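Local coordinates for transferrin (Manduca sexta, PDB 6WB6), which binds a single ferric ion together with a carbonate anion and carries iron as a secreted insect transport protein, at residues 351-356 and 378-383. Residues are numbered along the deposited sequence; the frame is centred on the assembly and turned at random.
Sequences LVVRLC and IRPILD
V353 and D383 bond across the two parallel strands of a beta-alpha-beta unit in the second transferrin-like half of the chain, where helix 360-375 makes the crossover. D383 N donates to V353 O at 2.7 Å, while V353 N donates to I381 O at 2.9 Å and L355 N to D383 O at 2.9 Å. The pairing begins less tightly: I381 N lies 3.3 Å from L351 O with a bent N-H...O angle of 138°, and a water that donates to L351 O and accepts from I381 N also joins the two atoms. Just before this bond, P380 follows a cis peptide; its ring, which brings no N-H, sets CG 3.9 Å from V353 CG1. Beta-branched V353 suits the extended backbone, and chi1 of 61° places CG1 between the backbone N and carbonyl carbon, where it meets both the proline ring and L382 CD1. That leucine, buried on the same face as V353, also touches helix 360-375 through C366 and M369, so apolar side chains join strand to crossover helix. The other face carries V352, R354, I381 and D383. There V352 CG1, anti to the backbone N (chi1 172°), lies against D383 CB. R354 turns its guanidinium away to a salt bridge with D403, but lends its aliphatic CG to D383 CB at 4.0 Å.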
loop_
_atom_site.group_PDB
_atom_site.type_symbol
_atom_site.label_atom_id
_atom_site.label_comp_id
_atom_site.label_asym_id
_atom_site.label_seq_id
_atom_site.Cartn_x
_atom_site.Cartn_y
_atom_site.Cartn_z
ATOM N N LEU A 351 -19.466 -2.586 -1.428
ATOM C CA LEU A 351 -19.027 -2.619 -0.040
ATOM C C LEU A 351 -18.215 -1.376 0.275
ATOM O O LEU A 351 -17.412 -0.916 -0.536
ATOM C CB LEU A 351 -18.199 -3.868 0.257
ATOM C CG LEU A 351 -17.745 -3.969 1.714
ATOM C CD1 LEU A 351 -18.941 -4.079 2.672
ATOM C CD2 LEU A 351 -16.804 -5.119 1.908
ATOM N N VAL A 352 -18.421 -0.836 1.469
ATOM C CA VAL A 352 -17.743 0.375 1.913
ATOM C C VAL A 352 -17.120 0.081 3.260
ATOM O O VAL A 352 -17.742 -0.554 4.113
ATOM C CB VAL A 352 -18.715 1.569 2.010
ATOM C CG1 VAL A 352 -18.039 2.784 2.663
ATOM C CG2 VAL A 352 -19.255 1.916 0.636
ATOM N N VAL A 353 -15.883 0.511 3.440
ATOM C CA VAL A 353 -15.210 0.454 4.722
ATOM C C VAL A 353 -15.109 1.888 5.247
ATOM O O VAL A 353 -14.581 2.785 4.564
ATOM C CB VAL A 353 -13.845 -0.233 4.604
ATOM C CG1 VAL A 353 -12.913 0.521 3.668
ATOM C CG2 VAL A 353 -13.205 -0.402 5.969
ATOM N N ARG A 354 -15.655 2.112 6.435
ATOM C CA ARG A 354 -15.768 3.451 7.016
ATOM C C ARG A 354 -14.684 3.590 8.069
ATOM O O ARG A 354 -14.716 2.897 9.092
ATOM C CB ARG A 354 -17.144 3.689 7.632
ATOM C CG ARG A 354 -18.305 3.454 6.695
ATOM C CD ARG A 354 -19.598 3.358 7.457
ATOM N NE ARG A 354 -19.610 2.133 8.269
ATOM C CZ ARG A 354 -20.542 1.830 9.167
ATOM N NH1 ARG A 354 -21.552 2.667 9.396
ATOM N NH2 ARG A 354 -20.446 0.699 9.864
ATOM N N LEU A 355 -13.698 4.430 7.792
ATOM C CA LEU A 355 -12.649 4.723 8.755
ATOM C C LEU A 355 -13.087 5.913 9.589
ATOM O O LEU A 355 -13.518 6.928 9.037
ATOM C CB LEU A 355 -11.327 5.050 8.071
ATOM C CG LEU A 355 -10.258 5.612 9.019
ATOM C CD1 LEU A 355 -9.859 4.616 10.072
ATOM C CD2 LEU A 355 -9.037 6.116 8.240
ATOM N N CYS A 356 -12.965 5.794 10.900
ATOM C CA CYS A 356 -13.323 6.892 11.782
ATOM C C CYS A 356 -12.089 7.757 12.002
ATOM O O CYS A 356 -11.008 7.240 12.303
ATOM C CB CYS A 356 -13.862 6.381 13.111
ATOM S SG CYS A 356 -14.575 7.754 14.097
ATOM N N ILE A 378 -8.735 -0.209 -5.846
ATOM C CA ILE A 378 -8.711 -0.820 -4.518
ATOM C C ILE A 378 -10.133 -0.804 -3.994
ATOM O O ILE A 378 -10.821 0.213 -4.106
ATOM C CB ILE A 378 -7.761 -0.075 -3.579
ATOM C CG1 ILE A 378 -6.344 -0.132 -4.135
ATOM C CG2 ILE A 378 -7.817 -0.636 -2.154
ATOM C CD1 ILE A 378 -5.350 0.601 -3.237
ATOM N N ARG A 379 -10.592 -1.961 -3.492
ATOM C CA ARG A 379 -11.982 -2.194 -3.094
ATOM C C ARG A 379 -11.920 -3.072 -1.851
ATOM O O ARG A 379 -11.188 -4.083 -1.843
ATOM C CB ARG A 379 -12.808 -2.879 -4.179
ATOM C CG ARG A 379 -12.886 -2.123 -5.485
ATOM C CD ARG A 379 -13.773 -0.906 -5.384
ATOM N NE ARG A 379 -14.002 -0.320 -6.698
ATOM C CZ ARG A 379 -13.147 0.481 -7.338
ATOM N NH1 ARG A 379 -11.984 0.811 -6.782
ATOM N NH2 ARG A 379 -13.471 0.958 -8.540
ATOM N N PRO A 380 -12.682 -2.757 -0.803
ATOM C CA PRO A 380 -13.774 -1.796 -0.599
ATOM C C PRO A 380 -13.446 -0.304 -0.722
ATOM O O PRO A 380 -12.337 0.172 -0.442
ATOM C CB PRO A 380 -14.224 -2.094 0.839
ATOM C CG PRO A 380 -13.055 -2.728 1.487
ATOM C CD PRO A 380 -12.417 -3.544 0.416
ATOM N N ILE A 381 -14.469 0.421 -1.168
ATOM C CA ILE A 381 -14.421 1.875 -1.192
ATOM C C ILE A 381 -14.222 2.375 0.216
ATOM O O ILE A 381 -14.862 1.897 1.165
ATOM C CB ILE A 381 -15.724 2.433 -1.790
ATOM C CG1 ILE A 381 -15.831 2.042 -3.259
ATOM C CG2 ILE A 381 -15.808 3.952 -1.640
ATOM C CD1 ILE A 381 -17.260 1.929 -3.744
ATOM N N LEU A 382 -13.357 3.360 0.361
ATOM C CA LEU A 382 -13.082 3.937 1.668
ATOM C C LEU A 382 -14.053 5.086 1.919
ATOM O O LEU A 382 -14.151 6.027 1.120
ATOM C CB LEU A 382 -11.629 4.399 1.756
ATOM C CG LEU A 382 -11.163 5.069 3.035
ATOM C CD1 LEU A 382 -11.099 4.087 4.177
ATOM C CD2 LEU A 382 -9.802 5.683 2.790
ATOM N N ASP A 383 -14.780 5.008 3.014
ATOM C CA ASP A 383 -15.551 6.155 3.448
ATOM C C ASP A 383 -14.923 6.708 4.715
ATOM O O ASP A 383 -14.126 6.045 5.381
ATOM C CB ASP A 383 -17.008 5.787 3.652
ATOM C CG ASP A 383 -17.891 6.993 3.818
ATOM O OD1 ASP A 383 -17.372 8.132 3.712
ATOM O OD2 ASP A 383 -19.102 6.801 4.043
HETATM O O HOH W 1 -16.274 -1.446 -2.768
#